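Local coordinates for protein anti-sigma-I factor RsgI3 (Clostridium thermocellum, PDB 6QE7) that probably senses extracellular plant polysaccharides such as pectin through its tandem PA14 domains, releasing the sigma factor SigI3 that its cytoplasmic region holds inactive, at residues Pro56-Thr61 with Lys127-Glu132; Leu228-Trp233 with Ala240-Lys245; Gln234-Glu239 with Tyr263-Phe268. All blocks are in the same frame, centred on the assembly; numbering follows the deposited sequence.

Contact 1. Residues Pro56-Thr61 with Lys127-Glu132; sequences PRYSET and KSQQKE
With CG beside the backbone N (chi1 -49°) and the chain extended beyond it, Glu60 brings its carboxylate to the start of the 127-132 loop, where both oxygens meet Ser128. OE1 accepts from Ser128 N at 2.9 Å, nearly straight at 171°, while OE2 takes Ser128 OG at 2.5 Å. Each oxygen uses its syn lone pair, and this two-pronged grip fixes the carboxylate's rotation. Water 3 links Glu60 OE2 to Lys127 NZ. Ser128 CB also lies over one face of the Tyr58 ring, a CH-pi contact 3.7 Å from the centroid; Arg57 CB covers the opposite face and Gln129 CB meets the ring edge. Farther along, the extended Arg57 directs NH1 to Gln129 OE1 (2.6 Å), approaching from above that carbonyl plane, and to Glu132 OE2 in a salt bridge whose modelled length is doubtfully short. Gln129 is bent at chi2, and its NE2 donates to Gln130 O in plane at 3.0 Å. Water 1 joins Gln129 OE1 to Arg57 N. Ser126 OG hydrogen-bonds both Glu60 OE1 and Gln129 N; Trp124 of strand 119-125 packs on Arg57 and Gln129, its NE1 hydrogen-bonding Glu132 OE2. The contact joins the start of strand 60-69 to the loop between strands 119-125 and 132-133, at one end of a sheet of the first PA14 domain.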
loop_
_atom_site.group_PDB
_atom_site.type_symbol
_atom_site.label_atom_id
_atom_site.label_comp_id
_atom_site.label_asym_id
_atom_site.label_seq_id
_atom_site.Cartn_x
_atom_site.Cartn_y
_atom_site.Cartn_z
ATOM N N PRO A 56 -30.677 10.172 1.965
ATOM C CA PRO A 56 -31.495 10.226 3.159
ATOM C C PRO A 56 -32.993 10.232 2.771
ATOM O O PRO A 56 -33.364 10.585 1.629
ATOM C CB PRO A 56 -31.073 11.540 3.829
ATOM C CG PRO A 56 -30.585 12.363 2.669
ATOM C CD PRO A 56 -29.926 11.415 1.709
ATOM N N ARG A 57 -33.835 9.772 3.701
ATOM C CA ARG A 57 -35.307 9.759 3.445
ATOM C C ARG A 57 -35.900 11.142 3.795
ATOM O O ARG A 57 -36.899 11.505 3.129
ATOM C CB ARG A 57 -35.977 8.664 4.280
ATOM C CG ARG A 57 -35.473 7.242 4.054
ATOM C CD ARG A 57 -35.842 6.439 5.296
ATOM N NE ARG A 57 -35.938 5.008 5.056
ATOM C CZ ARG A 57 -35.153 4.067 5.621
ATOM N NH1 ARG A 57 -34.206 4.390 6.497
ATOM N NH2 ARG A 57 -35.332 2.788 5.314
ATOM N N TYR A 58 -35.323 11.848 4.795
ATOM C CA TYR A 58 -35.820 13.110 5.404
ATOM C C TYR A 58 -34.839 14.286 5.213
ATOM O O TYR A 58 -33.613 14.049 5.132
ATOM C CB TYR A 58 -36.041 12.826 6.873
ATOM C CG TYR A 58 -36.792 11.549 7.168
ATOM C CD1 TYR A 58 -38.105 11.348 6.763
ATOM C CD2 TYR A 58 -36.188 10.541 7.902
ATOM C CE1 TYR A 58 -38.780 10.172 7.064
ATOM C CE2 TYR A 58 -36.861 9.382 8.244
ATOM C CZ TYR A 58 -38.164 9.196 7.819
ATOM O OH TYR A 58 -38.767 8.018 8.160
ATOM N N SER A 59 -35.327 15.537 5.075
ATOM C CA SER A 59 -34.477 16.773 5.109
ATOM C C SER A 59 -34.241 17.118 6.588
ATOM O O SER A 59 -35.135 17.719 7.200
ATOM C CB SER A 59 -35.083 17.931 4.388
ATOM O OG SER A 59 -35.195 17.645 3.005
ATOM N N GLU A 60 -33.128 16.682 7.183
ATOM C CA GLU A 60 -32.910 16.784 8.658
ATOM C C GLU A 60 -31.417 16.813 9.009
ATOM O O GLU A 60 -30.563 16.646 8.111
ATOM C CB GLU A 60 -33.551 15.625 9.434
ATOM C CG GLU A 60 -34.982 15.387 9.026
ATOM C CD GLU A 60 -35.810 14.486 9.911
ATOM O OE1 GLU A 60 -35.294 13.829 10.886
ATOM O OE2 GLU A 60 -37.015 14.494 9.650
ATOM N N THR A 61 -31.154 16.983 10.294
ATOM C CA THR A 61 -29.817 16.829 10.888
ATOM C C THR A 61 -29.555 15.321 11.040
ATOM O O THR A 61 -29.986 14.682 12.070
ATOM C CB THR A 61 -29.682 17.731 12.127
ATOM O OG1 THR A 61 -29.766 19.086 11.645
ATOM C CG2 THR A 61 -28.367 17.518 12.852
ATOM N N LYS A 127 -34.168 13.141 13.421
ATOM C CA LYS A 127 -35.368 13.409 14.230
ATOM C C LYS A 127 -36.310 12.226 13.986
ATOM O O LYS A 127 -36.618 11.568 14.952
ATOM C CB LYS A 127 -35.975 14.747 13.844
ATOM C CG LYS A 127 -36.930 15.249 14.908
ATOM C CD LYS A 127 -37.352 16.682 14.694
ATOM C CE LYS A 127 -37.943 16.918 13.322
ATOM N NZ LYS A 127 -37.732 18.320 12.921
ATOM N N SER A 128 -36.660 11.975 12.716
ATOM C CA SER A 128 -37.545 10.898 12.176
ATOM C C SER A 128 -36.840 9.549 11.846
ATOM O O SER A 128 -37.548 8.527 11.697
ATOM C CB SER A 128 -38.219 11.395 10.938
ATOM O OG SER A 128 -38.301 12.786 10.982
ATOM N N GLN A 129 -35.521 9.481 11.679
ATOM C CA GLN A 129 -34.855 8.172 11.398
ATOM C C GLN A 129 -34.337 7.574 12.691
ATOM O O GLN A 129 -33.336 8.056 13.270
ATOM C CB GLN A 129 -33.740 8.302 10.390
ATOM C CG GLN A 129 -33.063 6.975 10.142
ATOM C CD GLN A 129 -33.984 6.053 9.404
ATOM O OE1 GLN A 129 -34.392 6.326 8.278
ATOM N NE2 GLN A 129 -34.310 4.953 10.062
ATOM N N GLN A 130 -34.991 6.518 13.120
ATOM C CA GLN A 130 -34.525 5.713 14.246
ATOM C C GLN A 130 -33.167 5.141 13.865
ATOM O O GLN A 130 -32.951 4.808 12.689
ATOM C CB GLN A 130 -35.513 4.605 14.582
ATOM C CG GLN A 130 -35.194 3.890 15.894
ATOM C CD GLN A 130 -36.085 2.675 16.033
ATOM O OE1 GLN A 130 -36.786 2.297 15.094
ATOM N NE2 GLN A 130 -36.058 2.047 17.196
ATOM N N LYS A 131 -32.299 5.070 14.855
ATOM C CA LYS A 131 -30.900 4.732 14.611
ATOM C C LYS A 131 -30.927 3.350 13.994
ATOM O O LYS A 131 -31.429 2.472 14.669
ATOM C CB LYS A 131 -30.113 4.737 15.912
ATOM C CG LYS A 131 -28.617 4.618 15.717
ATOM C CD LYS A 131 -27.899 4.348 17.006
ATOM C CE LYS A 131 -26.395 4.335 16.861
ATOM N NZ LYS A 131 -25.716 4.229 18.180
ATOM N N GLU A 132 -30.454 3.200 12.754
ATOM C CA GLU A 132 -30.270 1.865 12.154
ATOM C C GLU A 132 -28.920 1.824 11.433
ATOM O O GLU A 132 -28.419 2.913 11.120
ATOM C CB GLU A 132 -31.457 1.653 11.203
ATOM C CG GLU A 132 -31.639 2.755 10.202
ATOM C CD GLU A 132 -32.664 2.539 9.090
ATOM O OE1 GLU A 132 -33.472 1.635 9.243
ATOM O OE2 GLU A 132 -32.674 3.312 8.060
HETATM O O HOH W 1 -32.921 8.303 6.319
HETATM O O HOH W 2 -34.845 1.148 7.201
HETATM O O HOH W 3 -38.175 17.370 10.242
#

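Contact 2. Residues Leu228-Trp233 with Ala240-Lys245; sequences LIIDNW and AENSGK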
loop_
_atom_site.group_PDB
_atom_site.type_symbol
_atom_site.label_atom_id
_atom_site.label_comp_id
_atom_site.label_asym_id
_atom_site.label_seq_id
_atom_site.Cartn_x
_atom_site.Cartn_y
_atom_site.Cartn_z
ATOM N N LEU A 228 17.968 7.667 3.576
ATOM C CA LEU A 228 19.206 7.139 2.980
ATOM C C LEU A 228 19.820 6.236 4.011
ATOM O O LEU A 228 20.254 6.767 4.944
ATOM C CB LEU A 228 20.147 8.298 2.655
ATOM C CG LEU A 228 21.467 7.822 2.051
ATOM C CD1 LEU A 228 21.183 7.114 0.746
ATOM C CD2 LEU A 228 22.444 8.980 1.856
ATOM N N ILE A 229 19.868 4.927 3.818
ATOM C CA ILE A 229 20.411 4.013 4.852
ATOM C C ILE A 229 21.674 3.313 4.364
ATOM O O ILE A 229 22.289 2.632 5.198
ATOM C CB ILE A 229 19.317 3.011 5.273
ATOM C CG1 ILE A 229 18.904 2.090 4.123
ATOM C CG2 ILE A 229 18.140 3.757 5.865
ATOM C CD1 ILE A 229 18.253 0.800 4.603
ATOM N N ILE A 230 21.929 3.305 3.069
ATOM C CA ILE A 230 23.235 2.861 2.491
ATOM C C ILE A 230 23.777 3.914 1.537
ATOM O O ILE A 230 23.003 4.360 0.692
ATOM C CB ILE A 230 23.062 1.511 1.806
ATOM C CG1 ILE A 230 22.577 0.493 2.826
ATOM C CG2 ILE A 230 24.329 1.089 1.072
ATOM C CD1 ILE A 230 22.385 -0.918 2.301
ATOM N N ASP A 231 25.066 4.281 1.643
ATOM C CA ASP A 231 25.684 5.322 0.763
ATOM C C ASP A 231 27.153 4.975 0.521
ATOM O O ASP A 231 27.983 5.398 1.256
ATOM C CB ASP A 231 25.503 6.695 1.395
ATOM C CG ASP A 231 25.817 7.881 0.485
ATOM O OD1 ASP A 231 25.925 7.671 -0.731
ATOM O OD2 ASP A 231 25.866 9.018 1.020
ATOM N N ASN A 232 27.431 4.147 -0.459
ATOM C CA ASN A 232 28.803 3.772 -0.845
ATOM C C ASN A 232 28.913 3.941 -2.368
ATOM O O ASN A 232 29.059 2.976 -3.083
ATOM C CB ASN A 232 29.110 2.386 -0.300
ATOM C CG ASN A 232 30.537 1.975 -0.569
ATOM O OD1 ASN A 232 31.402 2.853 -0.752
ATOM N ND2 ASN A 232 30.775 0.662 -0.613
ATOM N N TRP A 233 28.732 5.148 -2.842
ATOM C CA TRP A 233 28.628 5.437 -4.284
ATOM C C TRP A 233 29.999 5.342 -4.981
ATOM O O TRP A 233 29.972 5.173 -6.208
ATOM C CB TRP A 233 28.032 6.823 -4.461
ATOM C CG TRP A 233 27.629 7.130 -5.852
ATOM C CD1 TRP A 233 28.022 8.181 -6.626
ATOM C CD2 TRP A 233 26.706 6.374 -6.629
ATOM N NE1 TRP A 233 27.436 8.100 -7.853
ATOM C CE2 TRP A 233 26.630 6.998 -7.894
ATOM C CE3 TRP A 233 25.973 5.203 -6.395
ATOM C CZ2 TRP A 233 25.797 6.526 -8.900
ATOM C CZ3 TRP A 233 25.193 4.702 -7.416
ATOM C CH2 TRP A 233 25.058 5.390 -8.627
ATOM N N ALA A 240 31.614 -5.894 -2.698
ATOM C CA ALA A 240 31.671 -5.098 -1.447
ATOM C C ALA A 240 30.271 -5.166 -0.793
ATOM O O ALA A 240 29.237 -5.115 -1.560
ATOM C CB ALA A 240 32.055 -3.650 -1.706
ATOM N N GLU A 241 30.258 -5.277 0.543
ATOM C CA GLU A 241 29.051 -5.436 1.414
ATOM C C GLU A 241 28.813 -4.143 2.174
ATOM O O GLU A 241 29.768 -3.596 2.715
ATOM C CB GLU A 241 29.253 -6.627 2.332
ATOM C CG GLU A 241 29.271 -7.906 1.499
ATOM C CD GLU A 241 30.035 -9.062 2.113
ATOM O OE1 GLU A 241 29.855 -9.244 3.325
ATOM O OE2 GLU A 241 30.818 -9.769 1.385
ATOM N N ASN A 242 27.578 -3.659 2.102
ATOM C CA ASN A 242 27.071 -2.532 2.903
ATOM C C ASN A 242 25.803 -3.012 3.582
ATOM O O ASN A 242 25.196 -3.926 3.037
ATOM C CB ASN A 242 26.846 -1.298 2.029
ATOM C CG ASN A 242 28.183 -0.812 1.521
ATOM O OD1 ASN A 242 28.676 -1.340 0.524
ATOM N ND2 ASN A 242 28.844 0.007 2.332
ATOM N N SER A 243 25.479 -2.396 4.713
ATOM C CA SER A 243 24.216 -2.616 5.451
ATOM C C SER A 243 23.764 -1.313 6.087
ATOM O O SER A 243 24.582 -0.345 6.295
ATOM C CB SER A 243 24.290 -3.763 6.407
ATOM O OG SER A 243 24.918 -3.414 7.624
ATOM N N GLY A 244 22.464 -1.249 6.307
ATOM C CA GLY A 244 21.857 -0.124 7.023
ATOM C C GLY A 244 20.531 -0.568 7.582
ATOM O O GLY A 244 20.011 -1.577 7.092
ATOM N N LYS A 245 20.043 0.110 8.610
ATOM C CA LYS A 245 18.910 -0.366 9.428
ATOM C C LYS A 245 17.746 0.571 9.285
ATOM O O LYS A 245 17.994 1.771 9.108
ATOM C CB LYS A 245 19.326 -0.393 10.900
ATOM C CG LYS A 245 20.310 -1.497 11.238
ATOM C CD LYS A 245 20.971 -1.279 12.575
ATOM C CE LYS A 245 21.456 -2.555 13.228
ATOM N NZ LYS A 245 22.781 -2.984 12.716
#
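Strands 228-232 and 240-245 run antiparallel at 160°, their axes 5.5 Å apart at closest, yet they are joined by a single hydrogen bond between side chains and not by a ladder of backbone bonds. The nearest backbone approach is Gly244 CA to Ile229 O, a CA-H...O contact of 3.3 Å made possible by the bare glycine, which leaves the carbonyl oxygen room to settle against the strand.

Nonpolar packing follows on from this point. Ile229 and Ile230 both turn their side chains toward the facing strand. Ile230 lays CG1 along the backbone between Ser243 and Gly244, and its CG2 branch meets Asn242 CB at 3.6 Å. Ile229 spans the end of the contact, with CG2 3.8 Å from Lys245 O and CD1 beside Gly244. Phe212 of strand 208-216 and Ile224 of strand 219-224 also touch Ile229, while Val220 and Val222 touch Ile230.

The polar end belongs to Asn232 and Asn242, whose side chains cross at about a right angle, their amide planes 54° apart. Asn232, its CG opposite the backbone N (chi1 -176°), extends far enough for ND2 to donate to Asn242 OD1 at 3.1 Å. The acceptor lies close to the amide plane of Asn232, but the N-H meets the Asn242 carbonyl from the side, slightly tilted from its plane. Asn242 also rests on Thr214.

Opposite Val222, Ile229 and Ile230 form a classic beta bulge, which explains why two successive residues face the same way. The strands themselves pair with 219-224 and 208-216 respectively, in different sheets, and the arrangement is that of two sheet edges meeting in the beta-sandwich of the second PA14 domain.

Contact 3. Residues Gln234-Glu239 with Tyr263-Phe268; sequences QNQGKE and YGEPAF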
loop_
_atom_site.group_PDB
_atom_site.type_symbol
_atom_site.label_atom_id
_atom_site.label_comp_id
_atom_site.label_asym_id
_atom_site.label_seq_id
_atom_site.Cartn_x
_atom_site.Cartn_y
_atom_site.Cartn_z
ATOM N N GLN A 234 31.120 5.487 -4.256
ATOM C CA GLN A 234 32.517 5.450 -4.811
ATOM C C GLN A 234 33.031 4.006 -4.841
ATOM O O GLN A 234 34.052 3.714 -5.473
ATOM C CB GLN A 234 33.450 6.365 -3.990
ATOM C CG GLN A 234 33.009 7.843 -3.901
ATOM C CD GLN A 234 32.748 8.521 -5.234
ATOM O OE1 GLN A 234 33.646 8.664 -6.060
ATOM N NE2 GLN A 234 31.524 8.996 -5.456
ATOM N N ASN A 235 32.339 3.066 -4.228
ATOM C CA ASN A 235 32.965 1.738 -4.015
ATOM C C ASN A 235 33.401 1.147 -5.360
ATOM O O ASN A 235 32.637 1.252 -6.377
ATOM C CB ASN A 235 32.065 0.713 -3.307
ATOM C CG ASN A 235 32.506 -0.711 -3.585
ATOM O OD1 ASN A 235 33.594 -1.113 -3.135
ATOM N ND2 ASN A 235 31.726 -1.440 -4.385
ATOM N N GLN A 236 34.516 0.435 -5.308
ATOM C CA GLN A 236 35.133 -0.296 -6.440
ATOM C C GLN A 236 35.326 -1.784 -6.096
ATOM O O GLN A 236 35.437 -2.582 -7.023
ATOM C CB GLN A 236 36.466 0.407 -6.728
ATOM C CG GLN A 236 36.745 0.624 -8.204
ATOM C CD GLN A 236 35.616 1.364 -8.871
ATOM O OE1 GLN A 236 34.521 0.831 -9.041
ATOM N NE2 GLN A 236 35.893 2.593 -9.268
ATOM N N GLY A 237 35.383 -2.143 -4.806
ATOM C CA GLY A 237 35.678 -3.517 -4.356
ATOM C C GLY A 237 34.718 -4.480 -5.020
ATOM O O GLY A 237 33.549 -4.076 -5.283
ATOM N N LYS A 238 35.189 -5.680 -5.336
ATOM C CA LYS A 238 34.366 -6.775 -5.896
ATOM C C LYS A 238 33.425 -7.225 -4.769
ATOM O O LYS A 238 33.860 -7.282 -3.614
ATOM C CB LYS A 238 35.223 -7.935 -6.416
ATOM C CG LYS A 238 34.461 -9.244 -6.628
ATOM C CD LYS A 238 35.166 -10.330 -7.438
ATOM C CE LYS A 238 34.206 -11.437 -7.842
ATOM N NZ LYS A 238 34.481 -11.983 -9.191
ATOM N N GLU A 239 32.156 -7.468 -5.072
ATOM C CA GLU A 239 31.155 -7.904 -4.054
ATOM C C GLU A 239 31.433 -7.216 -2.713
ATOM O O GLU A 239 31.499 -7.934 -1.707
ATOM C CB GLU A 239 31.166 -9.434 -3.947
ATOM C CG GLU A 239 30.770 -10.061 -5.280
ATOM C CD GLU A 239 30.801 -11.565 -5.340
ATOM O OE1 GLU A 239 30.523 -12.192 -4.299
ATOM O OE2 GLU A 239 31.108 -12.089 -6.418
ATOM N N TYR A 263 31.858 0.898 -12.533
ATOM C CA TYR A 263 33.012 1.754 -12.923
ATOM C C TYR A 263 33.942 0.990 -13.913
ATOM O O TYR A 263 35.119 1.424 -14.312
ATOM C CB TYR A 263 33.682 2.239 -11.633
ATOM C CG TYR A 263 32.907 3.165 -10.725
ATOM C CD1 TYR A 263 32.683 4.482 -11.099
ATOM C CD2 TYR A 263 32.469 2.768 -9.449
ATOM C CE1 TYR A 263 32.034 5.376 -10.250
ATOM C CE2 TYR A 263 31.860 3.658 -8.571
ATOM C CZ TYR A 263 31.652 4.974 -8.974
ATOM O OH TYR A 263 31.035 5.919 -8.205
ATOM N N GLY A 264 33.429 -0.136 -14.388
ATOM C CA GLY A 264 34.019 -0.874 -15.523
ATOM C C GLY A 264 34.245 -2.328 -15.173
ATOM O O GLY A 264 34.541 -3.126 -16.124
ATOM N N GLU A 265 34.103 -2.676 -13.882
ATOM C CA GLU A 265 34.251 -4.073 -13.396
ATOM C C GLU A 265 33.128 -4.893 -14.031
ATOM O O GLU A 265 32.200 -4.319 -14.605
ATOM C CB GLU A 265 34.271 -4.112 -11.869
ATOM C CG GLU A 265 35.627 -3.748 -11.304
ATOM C CD GLU A 265 35.922 -2.252 -11.348
ATOM O OE1 GLU A 265 34.947 -1.463 -11.373
ATOM O OE2 GLU A 265 37.120 -1.865 -11.373
ATOM N N PRO A 266 33.190 -6.248 -14.001
ATOM C CA PRO A 266 32.023 -7.068 -14.314
ATOM C C PRO A 266 30.962 -6.731 -13.255
ATOM O O PRO A 266 31.349 -6.619 -12.061
ATOM C CB PRO A 266 32.499 -8.517 -14.198
ATOM C CG PRO A 266 33.774 -8.442 -13.362
ATOM C CD PRO A 266 34.348 -7.058 -13.580
ATOM N N ALA A 267 29.728 -6.448 -13.715
ATOM C CA ALA A 267 28.711 -5.754 -12.889
ATOM C C ALA A 267 27.971 -6.802 -12.050
ATOM O O ALA A 267 27.667 -7.881 -12.567
ATOM C CB ALA A 267 27.751 -4.976 -13.725
ATOM N N PHE A 268 27.640 -6.444 -10.823
ATOM C CA PHE A 268 26.944 -7.322 -9.856
ATOM C C PHE A 268 26.227 -6.422 -8.873
ATOM O O PHE A 268 26.903 -5.563 -8.333
ATOM C CB PHE A 268 27.962 -8.169 -9.100
ATOM C CG PHE A 268 27.476 -9.296 -8.240
ATOM C CD1 PHE A 268 27.015 -9.057 -6.954
ATOM C CD2 PHE A 268 27.552 -10.615 -8.681
ATOM C CE1 PHE A 268 26.602 -10.111 -6.144
ATOM C CE2 PHE A 268 27.155 -11.673 -7.864
ATOM C CZ PHE A 268 26.697 -11.418 -6.589
#
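Aromatic packing dominates the contact between Gln234-Glu239 and Tyr263-Phe268. The Tyr263 ring lies against the backbone of the first loop: Asn235 O approaches its edge, 3.3 Å from CE2 and near the ring plane, while the hydroxyl end reaches the Gln234 backbone, OH standing 3.7 Å from CA. That hydroxyl probably hydrogen-bonds Trp233 O, just before the loop. The Gln236 side chain, bent at chi2, crosses near the CB end of Tyr263, with its amide poorly defined.

At the other end the contact is a CH-pi one. Glu239 has CG beside its backbone N (chi1 -62°), and this methylene sits over the centre of one face of the Phe268 ring, 4.3 Å from the centroid. Val215 packs against both residues.

Polar contacts are mostly internal or reach outside. Asn235 clasps Gly237 through two weak bonds, OD1 accepting from Gly237 N at 2.7 Å and ND2 donating to Gly237 O at 3.3 Å. Between the loops, Glu265 comes near the end of Gln236, where the bonding is not settled. Asn217 serves both loops, its OD1 taking Glu239 N and its ND2 bonding Pro266 O, and Gly218 O takes Asn235 ND2.

Such clustered connections between sheets form one end of the PA14 beta-sandwich. Comparison of the tandem sequences suggests that 263-268 corresponds to the loop of the first domain that carries Val115 and Ala117 of a calcium site, and that Asn217 and Gly218 stand where Asp69 and Asp70 bind the same calcium. In the second domain these two positions instead probably join the loops through the hydrogen bonds of Asn217 and Gly218, alongside the tyrosine packing.

In the fold
From the N terminus, contact 1 comes first, joining the start of strand 60-69 to the loop after strand 119-125 and so closing a long, strand-rich excursion within the first PA14 domain. Contacts 2 and 3 lie in the second domain, on the far side of the chain's centre, their nearest atoms about 45 Å and 59 Å from contact 1. Contact 2 closes the short connection between two strands of different sheets. That connection, 234-239, is itself one side of contact 3, whose partner loop follows strand 254-263, so the two cross along the chain. They touch where Ala240 packs on Asn235, and together tie edge strands 227-232 and 240-248 to the loops at one end of the second domain.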